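Side-chain contacts in aminotransferase, class I and II (Erwinia tasmaniensis, PDB 5Z0Q), which binds pyridoxal-5'-phosphate and belongs to the class I and II aminotransferase family of PLP-dependent enzymes: residues N12-I17 / L293-D298; P174-G179 / R355-D360; A189-A194 / S225-Q230; L247-A252 / V280-A285. All blocks are in the same frame, centred on the assembly; numbering follows the deposited sequence.

Contact 1: residues N12-I17 / L293-D298; sequences NFDQRI and LDAQLD
Asn12 and Asp14 reach from the N-terminal loop to Ala295 and Gln296 on helix 290-313, and the loop turns back at once through a type I beta turn from Phe13 to Arg16. The helix probably corresponds to the long helix that links the large and small domains in fold type I PLP enzymes.

The apolar part of the contact is small. The methyl group of Ala295 points at the loop and lies alongside the Asn12 side chain, with Ala295 CB 4.2 Å from Asn12 CB and about as far from the amide nitrogen ND2. Asn12 also touches Trp292, earlier on the same helix.

The second part brings a carboxylate near helix backbone. Asp14 has CG anti to its own carbonyl carbon (chi1 -76°), which turns the carboxylate toward the backbone at Ala295 and Gln296. No hydrogen bond joins the two segments. Phe45 touches the side chains of both Asp14 and Gln296, while Tyr299, one turn further on, packs on Asp14 and Gln15.

Within the loop itself, the turn is closed by a weak bond from Arg16 N to Phe13 O, 3.5 Å long. Across the contact, one carboxylate oxygen makes the approach: Asp14 OD2 lies 3.9 Å from Ala295 O and 4.1 Å from Gln296 CA, too far for a bond.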
loop_
_atom_site.group_PDB
_atom_site.type_symbol
_atom_site.label_atom_id
_atom_site.label_comp_id
_atom_site.label_asym_id
_atom_site.label_seq_id
_atom_site.Cartn_x
_atom_site.Cartn_y
_atom_site.Cartn_z
ATOM N N ASN A 12 -32.064 1.092 -5.122
ATOM C CA ASN A 12 -30.965 0.220 -5.515
ATOM C C ASN A 12 -31.360 -0.618 -6.726
ATOM O O ASN A 12 -32.471 -1.150 -6.799
ATOM C CB ASN A 12 -30.565 -0.686 -4.350
ATOM C CG ASN A 12 -30.272 0.092 -3.078
ATOM O OD1 ASN A 12 -29.190 0.654 -2.915
ATOM N ND2 ASN A 12 -31.238 0.123 -2.166
ATOM N N PHE A 13 -30.435 -0.732 -7.689
ATOM C CA PHE A 13 -30.690 -1.438 -8.948
ATOM C C PHE A 13 -29.426 -2.222 -9.311
ATOM O O PHE A 13 -28.579 -1.764 -10.082
ATOM C CB PHE A 13 -31.094 -0.465 -10.054
ATOM C CG PHE A 13 -31.595 -1.134 -11.304
ATOM C CD1 PHE A 13 -32.917 -1.536 -11.407
ATOM C CD2 PHE A 13 -30.748 -1.350 -12.379
ATOM C CE1 PHE A 13 -33.385 -2.147 -12.558
ATOM C CE2 PHE A 13 -31.209 -1.960 -13.533
ATOM C CZ PHE A 13 -32.530 -2.359 -13.621
ATOM N N ASP A 14 -29.305 -3.423 -8.748
ATOM C CA ASP A 14 -28.156 -4.282 -9.003
ATOM C C ASP A 14 -28.199 -4.945 -10.374
ATOM O O ASP A 14 -27.255 -5.660 -10.726
ATOM C CB ASP A 14 -28.051 -5.349 -7.908
ATOM C CG ASP A 14 -27.502 -4.797 -6.603
ATOM O OD1 ASP A 14 -26.300 -4.464 -6.557
ATOM O OD2 ASP A 14 -28.273 -4.682 -5.626
ATOM N N GLN A 15 -29.258 -4.729 -11.152
ATOM C CA GLN A 15 -29.351 -5.258 -12.507
ATOM C C GLN A 15 -28.661 -4.373 -13.536
ATOM O O GLN A 15 -28.767 -4.645 -14.736
ATOM C CB GLN A 15 -30.818 -5.457 -12.898
ATOM C CG GLN A 15 -31.512 -6.582 -12.152
ATOM C CD GLN A 15 -32.948 -6.778 -12.593
ATOM O OE1 GLN A 15 -33.527 -5.923 -13.263
ATOM N NE2 GLN A 15 -33.533 -7.911 -12.218
ATOM N N ARG A 16 -27.962 -3.329 -13.099
ATOM C CA ARG A 16 -27.275 -2.443 -14.027
ATOM C C ARG A 16 -26.052 -3.133 -14.618
ATOM O O ARG A 16 -25.330 -3.856 -13.925
ATOM C CB ARG A 16 -26.864 -1.150 -13.319
ATOM C CG ARG A 16 -26.233 -0.091 -14.222
ATOM C CD ARG A 16 -27.243 0.482 -15.210
ATOM N NE ARG A 16 -27.422 -0.375 -16.380
ATOM C CZ ARG A 16 -28.516 -0.391 -17.134
ATOM N NH1 ARG A 16 -28.591 -1.207 -18.177
ATOM N NH2 ARG A 16 -29.538 0.400 -16.840
ATOM N N ILE A 17 -25.823 -2.909 -15.910
ATOM C CA ILE A 17 -24.683 -3.473 -16.626
ATOM C C ILE A 17 -23.740 -2.335 -16.989
ATOM O O ILE A 17 -24.137 -1.381 -17.670
ATOM C CB ILE A 17 -25.120 -4.246 -17.880
ATOM C CG1 ILE A 17 -25.863 -5.526 -17.489
ATOM C CG2 ILE A 17 -23.916 -4.570 -18.755
ATOM C CD1 ILE A 17 -26.129 -6.462 -18.653
ATOM N N LEU A 293 -25.815 -2.945 1.331
ATOM C CA LEU A 293 -25.366 -4.318 1.534
ATOM C C LEU A 293 -26.539 -5.268 1.741
ATOM O O LEU A 293 -26.474 -6.427 1.318
ATOM C CB LEU A 293 -24.408 -4.383 2.723
ATOM C CG LEU A 293 -23.823 -5.751 3.085
ATOM C CD1 LEU A 293 -23.049 -6.338 1.915
ATOM C CD2 LEU A 293 -22.936 -5.639 4.316
ATOM N N ASP A 294 -27.613 -4.799 2.382
ATOM C CA ASP A 294 -28.795 -5.639 2.550
ATOM C C ASP A 294 -29.413 -5.993 1.204
ATOM O O ASP A 294 -29.841 -7.133 0.990
ATOM C CB ASP A 294 -29.822 -4.936 3.441
ATOM C CG ASP A 294 -29.416 -4.921 4.902
ATOM O OD1 ASP A 294 -28.753 -5.881 5.349
ATOM O OD2 ASP A 294 -29.764 -3.948 5.608
ATOM N N ALA A 295 -29.463 -5.029 0.281
ATOM C CA ALA A 295 -30.058 -5.285 -1.025
ATOM C C ALA A 295 -29.163 -6.163 -1.891
ATOM O O ALA A 295 -29.664 -6.880 -2.765
ATOM C CB ALA A 295 -30.356 -3.966 -1.736
ATOM N N GLN A 296 -27.847 -6.120 -1.671
ATOM C CA GLN A 296 -26.953 -6.982 -2.434
ATOM C C GLN A 296 -27.084 -8.438 -2.010
ATOM O O GLN A 296 -26.955 -9.339 -2.845
ATOM C CB GLN A 296 -25.505 -6.516 -2.280
ATOM C CG GLN A 296 -24.514 -7.258 -3.169
ATOM C CD GLN A 296 -23.068 -6.948 -2.825
ATOM O OE1 GLN A 296 -22.754 -6.560 -1.700
ATOM N NE2 GLN A 296 -22.180 -7.116 -3.798
ATOM N N LEU A 297 -27.344 -8.688 -0.722
ATOM C CA LEU A 297 -27.487 -10.060 -0.246
ATOM C C LEU A 297 -28.700 -10.738 -0.870
ATOM O O LEU A 297 -28.621 -11.898 -1.291
ATOM C CB LEU A 297 -27.585 -10.082 1.279
ATOM C CG LEU A 297 -26.389 -9.524 2.052
ATOM C CD1 LEU A 297 -26.598 -9.676 3.550
ATOM C CD2 LEU A 297 -25.098 -10.197 1.611
ATOM N N ASP A 298 -29.832 -10.032 -0.935
ATOM C CA ASP A 298 -31.016 -10.598 -1.574
ATOM C C ASP A 298 -30.763 -10.866 -3.052
ATOM O O ASP A 298 -31.192 -11.895 -3.588
ATOM C CB ASP A 298 -32.210 -9.660 -1.395
ATOM C CG ASP A 298 -32.547 -9.412 0.064
ATOM O OD1 ASP A 298 -32.228 -10.277 0.907
ATOM O OD2 ASP A 298 -33.133 -8.351 0.368
#

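Contact 2: residues P174-G179 / R355-D360. With PLP (pyridoxal-5'-phosphate), chain M.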
loop_
_atom_site.group_PDB
_atom_site.type_symbol
_atom_site.label_atom_id
_atom_site.label_comp_id
_atom_site.label_asym_id
_atom_site.label_seq_id
_atom_site.Cartn_x
_atom_site.Cartn_y
_atom_site.Cartn_z
ATOM N N PRO A 174 -15.863 -16.579 6.658
ATOM C CA PRO A 174 -16.281 -17.666 5.762
ATOM C C PRO A 174 -15.158 -18.132 4.838
ATOM O O PRO A 174 -14.247 -17.361 4.541
ATOM C CB PRO A 174 -17.419 -17.040 4.951
ATOM C CG PRO A 174 -17.870 -15.868 5.751
ATOM C CD PRO A 174 -16.638 -15.351 6.413
ATOM N N HIS A 175 -15.229 -19.381 4.394
ATOM C CA HIS A 175 -14.107 -20.020 3.722
ATOM C C HIS A 175 -14.133 -19.747 2.225
ATOM O O HIS A 175 -15.134 -20.012 1.553
ATOM C CB HIS A 175 -14.117 -21.527 3.977
ATOM C CG HIS A 175 -12.931 -22.236 3.408
ATOM N ND1 HIS A 175 -12.838 -22.582 2.077
ATOM C CD2 HIS A 175 -11.781 -22.657 3.987
ATOM C CE1 HIS A 175 -11.684 -23.186 1.861
ATOM N NE2 HIS A 175 -11.024 -23.246 3.004
ATOM N N ASN A 176 -13.029 -19.220 1.712
ATOM C CA ASN A 176 -12.760 -19.102 0.285
ATOM C C ASN A 176 -11.951 -20.311 -0.169
ATOM O O ASN A 176 -10.898 -20.592 0.415
ATOM C CB ASN A 176 -11.990 -17.819 -0.008
ATOM C CG ASN A 176 -11.932 -17.488 -1.488
ATOM O OD1 ASN A 176 -12.888 -17.717 -2.227
ATOM N ND2 ASN A 176 -10.807 -16.938 -1.924
ATOM N N PRO A 177 -12.381 -21.044 -1.208
ATOM C CA PRO A 177 -13.496 -20.778 -2.120
ATOM C C PRO A 177 -14.802 -21.513 -1.812
ATOM O O PRO A 177 -15.794 -21.280 -2.505
ATOM C CB PRO A 177 -12.939 -21.261 -3.454
ATOM C CG PRO A 177 -12.119 -22.464 -3.056
ATOM C CD PRO A 177 -11.577 -22.190 -1.670
ATOM N N GLY A 178 -14.801 -22.384 -0.802
ATOM C CA GLY A 178 -15.975 -23.207 -0.552
ATOM C C GLY A 178 -17.219 -22.396 -0.236
ATOM O O GLY A 178 -18.322 -22.742 -0.665
ATOM N N GLY A 179 -17.060 -21.305 0.509
ATOM C CA GLY A 179 -18.194 -20.524 0.953
ATOM C C GLY A 179 -18.824 -21.000 2.241
ATOM O O GLY A 179 -19.940 -20.576 2.562
ATOM N N ARG A 355 -6.793 -25.129 -9.690
ATOM C CA ARG A 355 -5.414 -25.540 -9.443
ATOM C C ARG A 355 -4.694 -24.538 -8.549
ATOM O O ARG A 355 -3.875 -24.921 -7.706
ATOM C CB ARG A 355 -4.673 -25.710 -10.770
ATOM C CG ARG A 355 -3.233 -26.168 -10.625
ATOM C CD ARG A 355 -2.548 -26.283 -11.980
ATOM N NE ARG A 355 -3.251 -27.199 -12.874
ATOM C CZ ARG A 355 -3.063 -28.515 -12.896
ATOM N NH1 ARG A 355 -2.193 -29.078 -12.068
ATOM N NH2 ARG A 355 -3.748 -29.272 -13.745
ATOM N N ASP A 356 -4.992 -23.249 -8.718
ATOM C CA ASP A 356 -4.397 -22.224 -7.870
ATOM C C ASP A 356 -4.861 -22.334 -6.424
ATOM O O ASP A 356 -4.153 -21.875 -5.521
ATOM C CB ASP A 356 -4.721 -20.836 -8.423
ATOM C CG ASP A 356 -4.398 -20.709 -9.900
ATOM O OD1 ASP A 356 -3.405 -21.322 -10.347
ATOM O OD2 ASP A 356 -5.140 -20.000 -10.613
ATOM N N PHE A 357 -6.028 -22.931 -6.184
ATOM C CA PHE A 357 -6.536 -23.135 -4.836
ATOM C C PHE A 357 -6.118 -24.472 -4.238
ATOM O O PHE A 357 -6.305 -24.680 -3.034
ATOM C CB PHE A 357 -8.066 -23.031 -4.828
ATOM C CG PHE A 357 -8.592 -21.727 -5.362
ATOM C CD1 PHE A 357 -8.852 -21.571 -6.714
ATOM C CD2 PHE A 357 -8.833 -20.661 -4.511
ATOM C CE1 PHE A 357 -9.339 -20.375 -7.207
ATOM C CE2 PHE A 357 -9.320 -19.461 -5.000
ATOM C CZ PHE A 357 -9.574 -19.319 -6.348
ATOM N N GLY A 358 -5.562 -25.377 -5.040
ATOM C CA GLY A 358 -5.091 -26.649 -4.532
ATOM C C GLY A 358 -5.961 -27.829 -4.914
ATOM O O GLY A 358 -5.976 -28.842 -4.209
ATOM N N ASN A 359 -6.684 -27.717 -6.031
ATOM C CA ASN A 359 -7.567 -28.798 -6.480
ATOM C C ASN A 359 -7.912 -28.527 -7.950
ATOM O O ASN A 359 -8.854 -27.793 -8.247
ATOM C CB ASN A 359 -8.814 -28.892 -5.624
ATOM C CG ASN A 359 -9.545 -30.207 -5.798
ATOM O OD1 ASN A 359 -9.563 -30.785 -6.885
ATOM N ND2 ASN A 359 -10.154 -30.691 -4.721
ATOM N N ASP A 360 -7.145 -29.141 -8.852
ATOM C CA ASP A 360 -7.303 -28.916 -10.291
ATOM C C ASP A 360 -8.584 -29.528 -10.867
ATOM O O ASP A 360 -8.748 -29.491 -12.093
ATOM C CB ASP A 360 -6.086 -29.460 -11.043
ATOM C CG ASP A 360 -6.055 -30.977 -11.091
ATOM O OD1 ASP A 360 -6.509 -31.616 -10.119
ATOM O OD2 ASP A 360 -5.576 -31.530 -12.104
HETATM N N1 PLP M . -8.939 -12.731 1.675
HETATM C C2 PLP M . -9.768 -13.594 0.985
HETATM C C2A PLP M . -10.090 -14.943 1.558
HETATM C C3 PLP M . -10.308 -13.212 -0.237
HETATM O O3 PLP M . -11.130 -14.069 -0.921
HETATM C C4 PLP M . -10.011 -11.961 -0.766
HETATM C C4A PLP M . -10.726 -11.476 -1.992
HETATM C C5 PLP M . -9.173 -11.098 -0.069
HETATM C C6 PLP M . -8.640 -11.488 1.155
HETATM C C5A PLP M . -8.858 -9.739 -0.652
HETATM O O4P PLP M . -7.650 -9.232 -0.131
HETATM P P PLP M . -6.975 -7.939 -0.814
HETATM O O1P PLP M . -6.893 -8.147 -2.308
HETATM O O2P PLP M . -5.585 -7.729 -0.257
HETATM O O3P PLP M . -7.834 -6.735 -0.511
#
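Pro177 sets its CB over one face of the Phe357 ring, and Pro177 CG lies 4.0 Å from Phe357 CD2. The two side chains slide past each other in opposite directions; the contact is between apolar atoms. Asn176, the residue before it, comes to the same ring from another side: its ND2 sits near the ring plane at the edge, 4.2 Å from Phe357 CE2.

With CG anti to the backbone N and beside the carbonyl carbon (chi1 -168°), the amide of Asn176 is turned toward pyridoxal-5'-phosphate. There Asn176 ND2 lies 3.1 Å from O3 of the ligand. Asn176 CB packs 3.8 Å from C2A of pyridoxal-5'-phosphate, its methyl carbon. The other end of the amide, OD1, takes a weak hydrogen bond from Arg364, a residue that Pro177 and Phe357 also touch.

Peptide bonds before both Pro174 and Pro177 are cis, which shapes the loop on each side of Asn176. The amide is thus approached at both ends, by ligand and by arginine, beside an apolar proline-phenylalanine pair, an arrangement that probably limits its rotation and keeps its nitrogen turned to the ligand oxygen.

Contact 3: residues A189-A194 / S225-Q230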
loop_
_atom_site.group_PDB
_atom_site.type_symbol
_atom_site.label_atom_id
_atom_site.label_comp_id
_atom_site.label_asym_id
_atom_site.label_seq_id
_atom_site.Cartn_x
_atom_site.Cartn_y
_atom_site.Cartn_z
ATOM N N ALA A 189 -14.075 -26.350 18.006
ATOM C CA ALA A 189 -13.204 -27.485 17.724
ATOM C C ALA A 189 -11.862 -27.018 17.174
ATOM O O ALA A 189 -10.809 -27.539 17.562
ATOM C CB ALA A 189 -13.883 -28.444 16.747
ATOM N N GLN A 190 -11.881 -26.038 16.269
ATOM C CA GLN A 190 -10.637 -25.471 15.764
ATOM C C GLN A 190 -9.867 -24.751 16.864
ATOM O O GLN A 190 -8.631 -24.718 16.834
ATOM C CB GLN A 190 -10.929 -24.519 14.604
ATOM C CG GLN A 190 -11.660 -25.172 13.444
ATOM C CD GLN A 190 -12.176 -24.165 12.436
ATOM O OE1 GLN A 190 -12.096 -22.956 12.653
ATOM N NE2 GLN A 190 -12.711 -24.660 11.325
ATOM N N LEU A 191 -10.576 -24.172 17.836
ATOM C CA LEU A 191 -9.901 -23.538 18.963
ATOM C C LEU A 191 -9.222 -24.573 19.851
ATOM O O LEU A 191 -8.084 -24.371 20.289
ATOM C CB LEU A 191 -10.895 -22.707 19.773
ATOM C CG LEU A 191 -10.350 -22.095 21.064
ATOM C CD1 LEU A 191 -9.154 -21.203 20.772
ATOM C CD2 LEU A 191 -11.437 -21.320 21.797
ATOM N N ARG A 192 -9.906 -25.688 20.128
ATOM C CA ARG A 192 -9.300 -26.738 20.939
ATOM C C ARG A 192 -8.102 -27.362 20.237
ATOM O O ARG A 192 -7.151 -27.794 20.897
ATOM C CB ARG A 192 -10.341 -27.805 21.288
ATOM C CG ARG A 192 -11.348 -27.350 22.336
ATOM C CD ARG A 192 -12.296 -28.466 22.756
ATOM N NE ARG A 192 -13.615 -28.335 22.139
ATOM C CZ ARG A 192 -14.091 -29.155 21.206
ATOM N NH1 ARG A 192 -13.362 -30.179 20.783
ATOM N NH2 ARG A 192 -15.302 -28.954 20.703
ATOM N N PHE A 193 -8.124 -27.409 18.903
ATOM C CA PHE A 193 -6.961 -27.890 18.165
ATOM C C PHE A 193 -5.785 -26.934 18.313
ATOM O O PHE A 193 -4.633 -27.370 18.431
ATOM C CB PHE A 193 -7.318 -28.080 16.691
ATOM C CG PHE A 193 -6.151 -28.467 15.826
ATOM C CD1 PHE A 193 -5.709 -29.779 15.783
ATOM C CD2 PHE A 193 -5.502 -27.522 15.048
ATOM C CE1 PHE A 193 -4.639 -30.140 14.985
ATOM C CE2 PHE A 193 -4.431 -27.877 14.248
ATOM C CZ PHE A 193 -4.000 -29.188 14.217
ATOM N N ALA A 194 -6.055 -25.627 18.310
ATOM C CA ALA A 194 -4.982 -24.652 18.471
ATOM C C ALA A 194 -4.389 -24.707 19.873
ATOM O O ALA A 194 -3.175 -24.554 20.045
ATOM C CB ALA A 194 -5.498 -23.247 18.159
ATOM N N SER A 225 -13.523 -17.038 23.282
ATOM C CA SER A 225 -13.064 -16.863 24.651
ATOM C C SER A 225 -11.945 -15.832 24.650
ATOM O O SER A 225 -11.522 -15.344 23.598
ATOM C CB SER A 225 -12.596 -18.192 25.252
ATOM O OG SER A 225 -11.452 -18.683 24.576
ATOM N N ASP A 226 -11.465 -15.496 25.846
ATOM C CA ASP A 226 -10.332 -14.590 25.959
ATOM C C ASP A 226 -9.015 -15.264 25.603
ATOM O O ASP A 226 -8.056 -14.571 25.246
ATOM C CB ASP A 226 -10.261 -14.011 27.373
ATOM C CG ASP A 226 -11.474 -13.170 27.714
ATOM O OD1 ASP A 226 -11.911 -12.378 26.852
ATOM O OD2 ASP A 226 -11.996 -13.307 28.840
ATOM N N ASP A 227 -8.949 -16.594 25.691
ATOM C CA ASP A 227 -7.753 -17.304 25.252
ATOM C C ASP A 227 -7.599 -17.230 23.739
ATOM O O ASP A 227 -6.487 -17.047 23.230
ATOM C CB ASP A 227 -7.804 -18.759 25.715
ATOM C CG ASP A 227 -6.567 -19.540 25.318
ATOM O OD1 ASP A 227 -5.526 -19.387 25.993
ATOM O OD2 ASP A 227 -6.633 -20.303 24.329
ATOM N N ALA A 228 -8.706 -17.371 23.004
ATOM C CA ALA A 228 -8.646 -17.258 21.552
ATOM C C ALA A 228 -8.258 -15.847 21.127
ATOM O O ALA A 228 -7.546 -15.665 20.134
ATOM C CB ALA A 228 -9.989 -17.651 20.938
ATOM N N ALA A 229 -8.721 -14.838 21.866
ATOM C CA ALA A 229 -8.392 -13.458 21.525
ATOM C C ALA A 229 -6.906 -13.177 21.722
ATOM O O ALA A 229 -6.293 -12.467 20.918
ATOM C CB ALA A 229 -9.240 -12.498 22.357
ATOM N N GLN A 230 -6.311 -13.727 22.780
ATOM C CA GLN A 230 -4.909 -13.473 23.092
ATOM C C GLN A 230 -3.946 -14.327 22.279
ATOM O O GLN A 230 -2.731 -14.206 22.467
ATOM C CB GLN A 230 -4.656 -13.694 24.586
ATOM C CG GLN A 230 -5.372 -12.701 25.489
ATOM C CD GLN A 230 -4.909 -11.274 25.265
ATOM O OE1 GLN A 230 -3.736 -11.028 24.986
ATOM N NE2 GLN A 230 -5.833 -10.326 25.379
#
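Leu191 projects from helix 184-197 with its two methyl groups spread against the short helix 226-229. CG is anti to the backbone N (chi1 174°), which extends the side chain toward the short helix, and the fork then meets a single methyl group: Ala228 CB lies 3.7 Å from Leu191 CD1 and 4.0 Å from Leu191 CD2. The alanine therefore faces both branches of the leucine almost equally. The branches differ in their second neighbours. Leu191 CD2 sits 3.8 Å from Ser225 OG, at the start of the short helix, whereas CD1 leans toward the Asp227 side chain.

Ser225 is the N-cap of this helix. Its hydroxyl, held between its own N and carbonyl carbon (chi1 65°), accepts a weak bond from Ala228 N, 3.4 Å from Ser225 OG at 163°. The leucine methyl group thus rests beside an oxygen already turned to the helix end. Asp227 only grazes Leu191, its OD2 4.5 Å from Leu191 CD1, and its carboxylate forms a salt bridge with Arg231.

Phe221 also packs on Leu191. Helix 184-197 links the parallel neighbouring strands 166-172 and 200-204 in a beta-alpha-beta crossover, and helix 226-229 lies on the connection from 200-204 to the adjacent parallel strand 232-236; the leucine thus joins two successive connections of the large sheet.

Contact 4: residues L247-A252 / V280-A285; sequences LGASLA and VAASAA
Ser250 OG, on the residue that follows Ala249 and its contact with Ala282, is gripped by two backbone carbonyls: it is hydrogen-bonded to Gly99 O and more weakly to Leu97 O. Its CB points away from helix 276-288, leaving the contact itself to hydrocarbon groups. Ala249 O in turn is hydrogen-bonded to the hydroxyl of Ser237.

Two side-by-side pairs meet across the interface. The methyl groups of Ala249 and Ala282 face each other directly, with Ala249 CB 3.7 Å from Ala282 CB. Next to them Leu247 reaches out with one branch, CD1, to 3.6 Å from Ala281 CB. The leucine has CG anti to its carbonyl carbon (chi1 -50°) and is extended beyond it (chi2 172°), which brings this methyl group to the helix. Gly248, between the two contacting residues, has a positive phi that helps the chain turn there.

Strand 250-253 runs antiparallel to both its neighbours, 94-97 and 232-236, in the large sheet, as the corresponding strand does in other fold type I PLP enzymes. Helix 276-288 packs Ala281 and Ala282 against the loop leading into this strand. Leu73 of helix 71-83 and Pro238 also touch Ala282, while Val274 packs on Ala249. Leu247 is in addition reached by Asp275 of the second subunit.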
loop_
_atom_site.group_PDB
_atom_site.type_symbol
_atom_site.label_atom_id
_atom_site.label_comp_id
_atom_site.label_asym_id
_atom_site.label_seq_id
_atom_site.Cartn_x
_atom_site.Cartn_y
_atom_site.Cartn_z
ATOM N N LEU A 247 -9.314 -0.074 -3.758
ATOM C CA LEU A 247 -8.721 0.850 -2.801
ATOM C C LEU A 247 -7.984 0.127 -1.682
ATOM O O LEU A 247 -6.892 0.548 -1.292
ATOM C CB LEU A 247 -9.804 1.753 -2.208
ATOM C CG LEU A 247 -10.703 2.410 -3.260
ATOM C CD1 LEU A 247 -11.878 3.128 -2.623
ATOM C CD2 LEU A 247 -9.899 3.364 -4.127
ATOM N N GLY A 248 -8.565 -0.948 -1.155
ATOM C CA GLY A 248 -7.841 -1.852 -0.283
ATOM C C GLY A 248 -7.620 -1.378 1.135
ATOM O O GLY A 248 -6.517 -1.537 1.670
ATOM N N ALA A 249 -8.638 -0.807 1.769
ATOM C CA ALA A 249 -8.548 -0.417 3.169
ATOM C C ALA A 249 -8.993 -1.589 4.036
ATOM O O ALA A 249 -10.134 -2.051 3.925
ATOM C CB ALA A 249 -9.399 0.820 3.446
ATOM N N SER A 250 -8.092 -2.072 4.890
ATOM C CA SER A 250 -8.363 -3.219 5.746
ATOM C C SER A 250 -7.812 -2.935 7.137
ATOM O O SER A 250 -7.169 -1.908 7.379
ATOM C CB SER A 250 -7.749 -4.499 5.168
ATOM O OG SER A 250 -6.335 -4.447 5.219
ATOM N N LEU A 251 -8.061 -3.861 8.061
ATOM C CA LEU A 251 -7.568 -3.721 9.422
ATOM C C LEU A 251 -7.352 -5.099 10.027
ATOM O O LEU A 251 -8.042 -6.063 9.683
ATOM C CB LEU A 251 -8.527 -2.892 10.291
ATOM C CG LEU A 251 -10.009 -3.274 10.380
ATOM C CD1 LEU A 251 -10.266 -4.345 11.436
ATOM C CD2 LEU A 251 -10.855 -2.039 10.656
ATOM N N ALA A 252 -6.382 -5.178 10.933
ATOM C CA ALA A 252 -6.099 -6.385 11.693
ATOM C C ALA A 252 -6.387 -6.125 13.164
ATOM O O ALA A 252 -6.047 -5.063 13.694
ATOM C CB ALA A 252 -4.646 -6.830 11.510
ATOM N N VAL A 280 -11.608 7.080 3.458
ATOM C CA VAL A 280 -12.909 7.730 3.325
ATOM C C VAL A 280 -13.952 6.744 2.816
ATOM O O VAL A 280 -15.101 6.741 3.275
ATOM C CB VAL A 280 -12.791 8.963 2.411
ATOM C CG1 VAL A 280 -14.155 9.582 2.168
ATOM C CG2 VAL A 280 -11.844 9.985 3.021
ATOM N N ALA A 281 -13.572 5.885 1.868
ATOM C CA ALA A 281 -14.529 4.933 1.315
ATOM C C ALA A 281 -14.861 3.833 2.314
ATOM O O ALA A 281 -16.023 3.425 2.432
ATOM C CB ALA A 281 -13.983 4.335 0.020
ATOM N N ALA A 282 -13.858 3.341 3.046
ATOM C CA ALA A 282 -14.103 2.272 4.008
ATOM C C ALA A 282 -14.980 2.751 5.158
ATOM O O ALA A 282 -15.800 1.986 5.679
ATOM C CB ALA A 282 -12.777 1.725 4.536
ATOM N N SER A 283 -14.818 4.010 5.571
ATOM C CA SER A 283 -15.672 4.557 6.621
ATOM C C SER A 283 -17.119 4.647 6.155
ATOM O O SER A 283 -18.029 4.152 6.828
ATOM C CB SER A 283 -15.159 5.930 7.058
ATOM O OG SER A 283 -13.963 5.816 7.807
ATOM N N ALA A 284 -17.347 5.267 4.994
ATOM C CA ALA A 284 -18.707 5.404 4.481
ATOM C C ALA A 284 -19.337 4.050 4.182
ATOM O O ALA A 284 -20.563 3.907 4.258
ATOM C CB ALA A 284 -18.711 6.279 3.228
ATOM N N ALA A 285 -18.522 3.050 3.840
ATOM C CA ALA A 285 -19.055 1.719 3.571
ATOM C C ALA A 285 -19.691 1.122 4.819
ATOM O O ALA A 285 -20.834 0.652 4.786
ATOM C CB ALA A 285 -17.947 0.808 3.041
#

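In the fold
Contact 2 belongs to the ligand site itself, since Asn176 lines the pyridoxal-5'-phosphate pocket, which Tyr66 of the second subunit also enters. Contact 4 stands on the other side of the chain's centre, its centre 25 Å from that of contact 2, yet the side chain of Ala249 is about 9 Å from a bound pyridoxal-5'-phosphate. Contact 1 is about 12 Å from one, measured from the Gln296 side chain. Contacts 1 and 4 use consecutive helices, 290-313 and 276-288, and approach to about 7 Å at their nearest atoms. Contact 3 is peripheral: its centre lies 37 Å from that of contact 1, although its nearest atoms come to about 8 Å from contact 2.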